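Glyco_hydro_cc domain-containing protein (Pseudomonas viridiflava, PDB 6UAV) probably hydrolyses internal beta-1,3-glucosidic bonds of beta-1,3-glucans, as a family GH128 (subgroup II) endo-glucanase. Local coordinates at residues I76-V88 / T112-M126. Sequence-based numbering, arbitrary orientation.
Sequences IRYLLVINEPNLV and TGVKLVGPAMNWGTM
Asn-122 ND2 donates to Glu-84 OE2 (3.0 Å) in an almost straight bond that lies in the amide plane but meets the carboxylate from above, their planes 83° apart. OE2 is also hydrogen-bonded to His-160 ND1 of strand 156-161, so this one oxygen is held by two neighbours. Asn-86 returns the link: its ND2 reaches the backbone O of Asn-122 (2.9 Å), because CG stands between backbone N and carbonyl carbon (chi1 61°). The carbonyl O of Asn-86 is gripped twice, in its plane by Thr-125 N and from above by Met-126 N, while Thr-125 OG1 accepts from Val-88 N (3.0 Å). Further back, strands 78-81 and 115-121 pair in parallel, from Lys-115 N to Arg-77 O up to Val-81 N to Val-117 O. The ladder breaks at Pro-119, which follows a cis peptide and has no N-H for Val-81 O; water 3 donates to that oxygen and to Val-117 O, and pairing resumes with Ala-120 N to Ile-82 O (2.9 Å). On one face Leu-80 CD2 presses tightly alongside Val-117 CG1 (3.5 Å), and the Tyr-78 ring lies obliquely against Lys-115 CB. Leu-79 CB meets Val-114 CG2 on the other. Beyond the strand, Met-121 SD crosses Pro-85 at CG at about a right angle (3.7 Å). These are adjacent strands of a TIM barrel, joined by the beta-alpha-beta crossover through helix 95-112. Polar side chains gather at their C-terminal ends, where such enzymes carry their active site; Asn-122 OD1 hydrogen-bonds a glycerol, probably from the crystallisation liquor, so this end offers polar groups to a ligand hydroxyl.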
ATOM      1  N   ILE A  76      11.658  -9.005   7.808  1.00 15.04           N
ATOM      2  CA  ILE A  76      10.496  -8.096   7.702  1.00 14.53           C
ATOM      3  C   ILE A  76      10.756  -6.878   8.584  1.00 14.44           C
ATOM      4  O   ILE A  76      10.874  -7.060   9.783  1.00 14.81           O
ATOM      5  CB  ILE A  76       9.155  -8.752   8.057  1.00 14.89           C
ATOM      6  CG1 ILE A  76       8.884  -9.988   7.207  1.00 14.73           C
ATOM      7  CG2 ILE A  76       8.040  -7.748   7.983  1.00 14.28           C
ATOM      8  CD1 ILE A  76       7.533 -10.668   7.469  1.00 15.13           C
ATOM      9  N   ARG A  77      10.831  -5.706   7.968  1.00 14.58           N
ATOM     10  CA  ARG A  77      11.233  -4.462   8.659  1.00 15.24           C
ATOM     11  C   ARG A  77      10.111  -3.440   8.717  1.00 14.00           C
ATOM     12  O   ARG A  77      10.302  -2.416   9.347  1.00 13.33           O
ATOM     13  CB  ARG A  77      12.473  -3.870   8.000  1.00 17.90           C
ATOM     14  CG  ARG A  77      13.712  -4.767   8.046  1.00 20.72           C
ATOM     15  CD  ARG A  77      14.183  -5.143   9.441  1.00 24.15           C
ATOM     16  NE  ARG A  77      14.659  -3.960  10.152  1.00 28.34           N
ATOM     17  CZ  ARG A  77      14.725  -3.775  11.496  1.00 32.33           C
ATOM     18  NH1 ARG A  77      15.242  -2.643  11.966  1.00 33.78           N
ATOM     19  NH2 ARG A  77      14.328  -4.703  12.358  1.00 32.68           N
ATOM     20  N   TYR A  78       8.980  -3.703   8.079  1.00 13.52           N
ATOM     21  CA  TYR A  78       7.836  -2.773   7.911  1.00 13.25           C
ATOM     22  C   TYR A  78       6.551  -3.520   8.170  1.00 13.00           C
ATOM     23  O   TYR A  78       6.478  -4.707   7.859  1.00 13.19           O
ATOM     24  CB  TYR A  78       7.849  -2.188   6.495  1.00 13.81           C
ATOM     25  CG  TYR A  78       9.062  -1.326   6.288  1.00 14.46           C
ATOM     26  CD1 TYR A  78       9.105  -0.033   6.766  1.00 15.64           C
ATOM     27  CD2 TYR A  78      10.145  -1.814   5.637  1.00 16.52           C
ATOM     28  CE1 TYR A  78      10.238   0.751   6.629  1.00 17.28           C
ATOM     29  CE2 TYR A  78      11.295  -1.048   5.491  1.00 17.44           C
ATOM     30  CZ  TYR A  78      11.327   0.234   5.973  1.00 17.88           C
ATOM     31  OH  TYR A  78      12.461   0.999   5.808  1.00 21.62           O
ATOM     32  N   LEU A  79       5.601  -2.817   8.764  1.00 11.86           N
ATOM     33  CA  LEU A  79       4.243  -3.307   8.997  1.00 11.64           C
ATOM     34  C   LEU A  79       3.273  -2.263   8.473  1.00 11.54           C
ATOM     35  O   LEU A  79       3.268  -1.143   8.987  1.00 11.24           O
ATOM     36  CB  LEU A  79       4.060  -3.562  10.491  1.00 11.31           C
ATOM     37  CG  LEU A  79       2.680  -4.076  10.885  1.00 10.94           C
ATOM     38  CD1 LEU A  79       2.435  -5.478  10.291  1.00 11.13           C
ATOM     39  CD2 LEU A  79       2.496  -4.068  12.417  1.00 11.62           C
ATOM     40  N   LEU A  80       2.444  -2.636   7.510  1.00 11.02           N
ATOM     41  CA  LEU A  80       1.414  -1.745   7.002  1.00 10.81           C
ATOM     42  C   LEU A  80       0.270  -1.782   7.998  1.00 10.66           C
ATOM     43  O   LEU A  80      -0.053  -2.884   8.512  1.00 10.77           O
ATOM     44  CB  LEU A  80       0.933  -2.268   5.657  1.00 11.10           C
ATOM     45  CG  LEU A  80       1.991  -2.235   4.560  1.00 11.80           C
ATOM     46  CD1 LEU A  80       1.490  -3.057   3.365  1.00 12.08           C
ATOM     47  CD2 LEU A  80       2.317  -0.814   4.156  1.00 12.16           C
ATOM     48  N   VAL A  81      -0.291  -0.621   8.291  1.00 10.11           N
ATOM     49  CA  VAL A  81      -1.404  -0.572   9.264  1.00 10.58           C
ATOM     50  C   VAL A  81      -2.546   0.295   8.762  1.00 10.89           C
ATOM     51  O   VAL A  81      -2.299   1.393   8.210  1.00 10.67           O
ATOM     52  CB  VAL A  81      -0.876  -0.139  10.644  1.00 11.08           C
ATOM     53  CG1 VAL A  81       0.128  -1.101  11.231  1.00 11.55           C
ATOM     54  CG2 VAL A  81      -0.313   1.277  10.652  1.00 11.42           C
ATOM     55  N   ILE A  82      -3.750  -0.181   9.043  1.00 11.33           N
ATOM     56  CA  ILE A  82      -5.044   0.531   8.906  1.00 12.10           C
ATOM     57  C   ILE A  82      -5.364   0.887   7.446  1.00 13.23           C
ATOM     58  O   ILE A  82      -4.932   1.934   6.951  1.00 12.53           O
ATOM     59  CB  ILE A  82      -5.161   1.745   9.851  1.00 12.34           C
ATOM     60  CG1 ILE A  82      -4.718   1.382  11.289  1.00 13.27           C
ATOM     61  CG2 ILE A  82      -6.628   2.187   9.764  1.00 12.31           C
ATOM     62  CD1 ILE A  82      -5.173   2.288  12.404  1.00 14.79           C
ATOM     63  N   ASN A  83      -6.186   0.043   6.829  1.00 12.26           N
ATOM     64  CA  ASN A  83      -6.529   0.213   5.375  1.00 11.60           C
ATOM     65  C   ASN A  83      -7.699   1.172   5.182  1.00 11.55           C
ATOM     66  O   ASN A  83      -8.834   0.728   5.305  1.00 12.31           O
ATOM     67  CB  ASN A  83      -6.861  -1.120   4.727  1.00 12.07           C
ATOM     68  CG  ASN A  83      -6.845  -0.970   3.220  1.00 11.85           C
ATOM     69  OD1 ASN A  83      -5.784  -0.809   2.632  1.00 11.83           O
ATOM     70  ND2 ASN A  83      -8.014  -1.020   2.602  1.00 12.55           N
ATOM     71  N   GLU A  84      -7.443   2.438   4.860  1.00 11.44           N
ATOM     72  CA  GLU A  84      -8.505   3.423   4.533  1.00 11.41           C
ATOM     73  C   GLU A  84      -9.476   3.566   5.682  1.00 11.48           C
ATOM     74  O   GLU A  84     -10.665   3.253   5.573  1.00 10.98           O
ATOM     75  CB  GLU A  84      -9.177   2.999   3.225  1.00 11.66           C
ATOM     76  CG  GLU A  84      -8.222   3.179   2.034  1.00 11.70           C
ATOM     77  CD  GLU A  84      -8.921   3.084   0.685  1.00 12.59           C
ATOM     78  OE1 GLU A  84     -10.180   2.939   0.677  1.00 12.20           O
ATOM     79  OE2 GLU A  84      -8.227   3.141  -0.311  1.00 12.77           O
ATOM     80  N   PRO A  85      -9.030   4.118   6.835  1.00 11.20           N
ATOM     81  CA  PRO A  85      -9.929   4.283   7.961  1.00 11.59           C
ATOM     82  C   PRO A  85     -11.109   5.194   7.696  1.00 12.25           C
ATOM     83  O   PRO A  85     -12.167   5.023   8.311  1.00 12.79           O
ATOM     84  CB  PRO A  85      -9.038   4.893   9.050  1.00 11.53           C
ATOM     85  CG  PRO A  85      -7.906   5.573   8.272  1.00 11.60           C
ATOM     86  CD  PRO A  85      -7.674   4.687   7.063  1.00 11.02           C
ATOM     87  N   ASN A  86     -10.927   6.175   6.810  1.00 11.24           N
ATOM     88  CA  ASN A  86     -11.994   7.153   6.504  1.00 11.83           C
ATOM     89  C   ASN A  86     -12.923   6.622   5.410  1.00 11.77           C
ATOM     90  O   ASN A  86     -13.667   7.427   4.887  1.00 12.20           O
ATOM     91  CB  ASN A  86     -11.398   8.512   6.198  1.00 11.48           C
ATOM     92  CG  ASN A  86     -10.464   8.556   5.005  1.00 11.01           C
ATOM     93  OD1 ASN A  86      -9.732   7.584   4.776  1.00 10.78           O
ATOM     94  ND2 ASN A  86     -10.455   9.708   4.325  1.00 11.13           N
ATOM     95  N   LEU A  87     -12.830   5.358   5.023  1.00 12.27           N
ATOM     96  CA  LEU A  87     -13.801   4.797   4.052  1.00 13.50           C
ATOM     97  C   LEU A  87     -14.672   3.829   4.863  1.00 14.21           C
ATOM     98  O   LEU A  87     -14.128   2.894   5.490  1.00 12.85           O
ATOM     99  CB  LEU A  87     -13.090   4.058   2.922  1.00 14.26           C
ATOM    100  CG  LEU A  87     -12.592   4.923   1.752  1.00 15.47           C
ATOM    101  CD1 LEU A  87     -13.759   5.531   0.978  1.00 17.60           C
ATOM    102  CD2 LEU A  87     -11.568   5.956   2.190  1.00 15.71           C
ATOM    103  N   VAL A  88     -15.977   3.996   4.786  1.00 14.49           N
ATOM    104  CA  VAL A  88     -16.883   3.136   5.594  1.00 16.35           C
ATOM    105  C   VAL A  88     -16.832   1.688   5.100  1.00 17.27           C
ATOM    106  O   VAL A  88     -17.040   0.761   5.948  1.00 17.28           O
ATOM    107  CB  VAL A  88     -18.288   3.705   5.512  1.00 17.40           C
ATOM    108  CG1 VAL A  88     -19.233   2.765   6.209  1.00 19.55           C
ATOM    109  CG2 VAL A  88     -18.349   5.122   6.081  1.00 18.27           C
ATOM    110  N   THR A 112       9.282  -5.974  18.065  1.00 14.20           N
ATOM    111  CA  THR A 112       9.735  -6.676  16.835  1.00 14.47           C
ATOM    112  C   THR A 112      10.697  -5.833  15.990  1.00 15.18           C
ATOM    113  O   THR A 112      11.429  -6.430  15.150  1.00 16.86           O
ATOM    114  CB  THR A 112       8.530  -7.061  15.975  1.00 14.06           C
ATOM    115  OG1 THR A 112       8.014  -5.889  15.344  1.00 13.52           O
ATOM    116  CG2 THR A 112       7.462  -7.813  16.731  1.00 14.03           C
ATOM    117  N   GLY A 113      10.705  -4.522  16.176  1.00 14.98           N
ATOM    118  CA  GLY A 113      11.585  -3.615  15.415  1.00 15.07           C
ATOM    119  C   GLY A 113      10.956  -3.105  14.129  1.00 14.62           C
ATOM    120  O   GLY A 113      11.567  -2.220  13.479  1.00 14.99           O
ATOM    121  N   VAL A 114       9.738  -3.518  13.764  1.00 14.28           N
ATOM    122  CA  VAL A 114       9.157  -3.098  12.458  1.00 13.92           C
ATOM    123  C   VAL A 114       8.805  -1.611  12.527  1.00 13.61           C
ATOM    124  O   VAL A 114       8.351  -1.145  13.596  1.00 14.77           O
ATOM    125  CB  VAL A 114       7.916  -3.917  12.072  1.00 13.94           C
ATOM    126  CG1 VAL A 114       8.277  -5.379  11.805  1.00 15.27           C
ATOM    127  CG2 VAL A 114       6.770  -3.803  13.065  1.00 13.96           C
ATOM    128  N   LYS A 115       8.908  -0.912  11.401  1.00 13.72           N
ATOM    129  CA  LYS A 115       8.482   0.508  11.285  1.00 13.70           C
ATOM    130  C   LYS A 115       6.998   0.463  10.947  1.00 12.51           C
ATOM    131  O   LYS A 115       6.538  -0.538  10.264  1.00 12.47           O
ATOM    132  CB  LYS A 115       9.266   1.185  10.184  1.00 16.01           C
ATOM    133  CG  LYS A 115      10.744   1.382  10.409  1.00 19.58           C
ATOM    134  CD  LYS A 115      11.108   2.106  11.606  1.00 23.09           C
ATOM    135  CE  LYS A 115      12.607   2.242  11.734  1.00 27.79           C
ATOM    136  NZ  LYS A 115      12.947   2.847  13.041  1.00 32.13           N
ATOM    137  N   LEU A 116       6.251   1.427  11.413  1.00 11.44           N
ATOM    138  CA  LEU A 116       4.810   1.462  11.150  1.00 10.75           C
ATOM    139  C   LEU A 116       4.585   2.301   9.889  1.00 10.65           C
ATOM    140  O   LEU A 116       4.961   3.456   9.861  1.00 10.78           O
ATOM    141  CB  LEU A 116       4.092   2.038  12.346  1.00 11.27           C
ATOM    142  CG  LEU A 116       4.224   1.267  13.651  1.00 11.18           C
ATOM    143  CD1 LEU A 116       3.405   1.975  14.720  1.00 12.34           C
ATOM    144  CD2 LEU A 116       3.723  -0.184  13.528  1.00 11.36           C
ATOM    145  N   VAL A 117       3.890   1.718   8.910  1.00 10.85           N
ATOM    146  CA  VAL A 117       3.545   2.358   7.627  1.00 10.59           C
ATOM    147  C   VAL A 117       2.033   2.506   7.571  1.00 10.75           C
ATOM    148  O   VAL A 117       1.328   1.552   7.259  1.00 11.22           O
ATOM    149  CB  VAL A 117       4.124   1.544   6.473  1.00 10.77           C
ATOM    150  CG1 VAL A 117       3.780   2.203   5.138  1.00 10.88           C
ATOM    151  CG2 VAL A 117       5.632   1.379   6.628  1.00 11.05           C
ATOM    152  N   GLY A 118       1.536   3.704   7.779  1.00 10.88           N
ATOM    153  CA  GLY A 118       0.085   3.915   7.759  1.00 10.59           C
ATOM    154  C   GLY A 118      -0.270   5.041   8.718  1.00 11.36           C
ATOM    155  O   GLY A 118       0.616   5.645   9.293  1.00 11.72           O
ATOM    156  N   PRO A 119      -1.555   5.324   8.950  1.00 10.79           N
ATOM    157  CA  PRO A 119      -2.656   4.702   8.245  1.00 10.83           C
ATOM    158  C   PRO A 119      -2.584   4.952   6.726  1.00 10.82           C
ATOM    159  O   PRO A 119      -2.010   5.926   6.312  1.00 11.27           O
ATOM    160  CB  PRO A 119      -3.894   5.352   8.900  1.00 10.86           C
ATOM    161  CG  PRO A 119      -3.400   5.838  10.191  1.00 11.30           C
ATOM    162  CD  PRO A 119      -2.010   6.334   9.892  1.00 11.61           C
ATOM    163  N   ALA A 120      -3.258   4.095   5.979  1.00 11.26           N
ATOM    164  CA  ALA A 120      -3.367   4.209   4.499  1.00 11.07           C
ATOM    165  C   ALA A 120      -4.586   5.039   4.180  1.00 10.59           C
ATOM    166  O   ALA A 120      -5.739   4.572   4.395  1.00 10.16           O
ATOM    167  CB  ALA A 120      -3.433   2.854   3.858  1.00 11.47           C
ATOM    168  N   MET A 121      -4.341   6.268   3.727  1.00 10.24           N
ATOM    169  CA  MET A 121      -5.379   7.258   3.467  1.00 10.47           C
ATOM    170  C   MET A 121      -5.807   7.255   1.996  1.00 11.42           C
ATOM    171  O   MET A 121      -5.089   6.771   1.109  1.00 10.90           O
ATOM    172  CB  MET A 121      -4.900   8.645   3.909  1.00 10.47           C
ATOM    173  CG  MET A 121      -4.452   8.690   5.394  1.00 10.45           C
ATOM    174  SD  MET A 121      -5.693   8.039   6.591  1.00 10.90           S
ATOM    175  CE  MET A 121      -7.005   9.233   6.360  1.00 11.21           C
ATOM    176  N   ASN A 122      -7.017   7.775   1.817  1.00 11.99           N
ATOM    177  CA  ASN A 122      -7.613   8.072   0.494  1.00 11.97           C
ATOM    178  C   ASN A 122      -8.635   9.203   0.720  1.00 11.89           C
ATOM    179  O   ASN A 122      -8.814   9.651   1.892  1.00 11.86           O
ATOM    180  CB  ASN A 122      -8.180   6.767  -0.103  1.00 11.58           C
ATOM    181  CG  ASN A 122      -8.512   6.756  -1.591  1.00 12.32           C
ATOM    182  OD1 ASN A 122      -8.627   7.808  -2.257  1.00 12.86           O
ATOM    183  ND2 ASN A 122      -8.626   5.547  -2.109  1.00 11.66           N
ATOM    184  N   TRP A 123      -9.322   9.649  -0.332  1.00 11.48           N
ATOM    185  CA  TRP A 123     -10.490  10.530  -0.170  1.00 13.48           C
ATOM    186  C   TRP A 123     -11.629   9.668   0.274  1.00 13.56           C
ATOM    187  O   TRP A 123     -11.803   8.625  -0.349  1.00 14.31           O
ATOM    188  CB  TRP A 123     -10.821  11.292  -1.455  1.00 14.11           C
ATOM    189  CG  TRP A 123     -11.650  12.490  -1.126  1.00 15.04           C
ATOM    190  CD1 TRP A 123     -12.996  12.636  -1.124  1.00 16.96           C
ATOM    191  CD2 TRP A 123     -11.101  13.694  -0.598  1.00 15.66           C
ATOM    192  NE1 TRP A 123     -13.320  13.872  -0.638  1.00 17.88           N
ATOM    193  CE2 TRP A 123     -12.170  14.544  -0.307  1.00 17.47           C
ATOM    194  CE3 TRP A 123      -9.779  14.116  -0.422  1.00 16.31           C
ATOM    195  CZ2 TRP A 123     -11.972  15.835   0.169  1.00 18.31           C
ATOM    196  CZ3 TRP A 123      -9.585  15.403   0.005  1.00 17.36           C
ATOM    197  CH2 TRP A 123     -10.659  16.209   0.362  1.00 17.35           C
ATOM    198  N   GLY A 124     -12.346  10.080   1.327  1.00 13.94           N
ATOM    199  CA  GLY A 124     -13.163   9.160   2.108  1.00 13.89           C
ATOM    200  C   GLY A 124     -14.638   9.438   2.031  1.00 14.02           C
ATOM    201  O   GLY A 124     -15.076  10.384   1.322  1.00 14.85           O
ATOM    202  N   THR A 125     -15.337   8.584   2.751  1.00 13.34           N
ATOM    203  CA  THR A 125     -16.821   8.549   2.850  1.00 14.03           C
ATOM    204  C   THR A 125     -17.268   8.687   4.300  1.00 13.81           C
ATOM    205  O   THR A 125     -18.463   8.957   4.541  1.00 14.98           O
ATOM    206  CB  THR A 125     -17.372   7.299   2.179  1.00 13.92           C
ATOM    207  OG1 THR A 125     -16.778   6.208   2.871  1.00 13.58           O
ATOM    208  CG2 THR A 125     -17.058   7.277   0.698  1.00 13.61           C
ATOM    209  N   MET A 126     -16.404   8.473   5.278  1.00 14.21           N
ATOM    210  CA  MET A 126     -16.798   8.601   6.694  1.00 15.22           C
ATOM    211  C   MET A 126     -17.282  10.036   6.950  1.00 15.67           C
ATOM    212  O   MET A 126     -16.630  11.006   6.550  1.00 15.20           O
ATOM    213  CB  MET A 126     -15.613   8.295   7.628  1.00 14.51           C
ATOM    214  CG  MET A 126     -15.920   8.461   9.125  1.00 14.71           C
ATOM    215  SD  MET A 126     -14.463   7.949  10.034  1.00 15.25           S
ATOM    216  CE  MET A 126     -14.650   6.184   9.972  1.00 14.59           C
TER
HETATM  217  O   HOH W   1      11.820  -5.700  12.354  1.00 31.49           O
HETATM  218  O   HOH W   2      12.517  -1.715  10.910  1.00 22.01           O
HETATM  219  O   HOH W   3      -0.945   1.309   5.621  1.00 10.24           O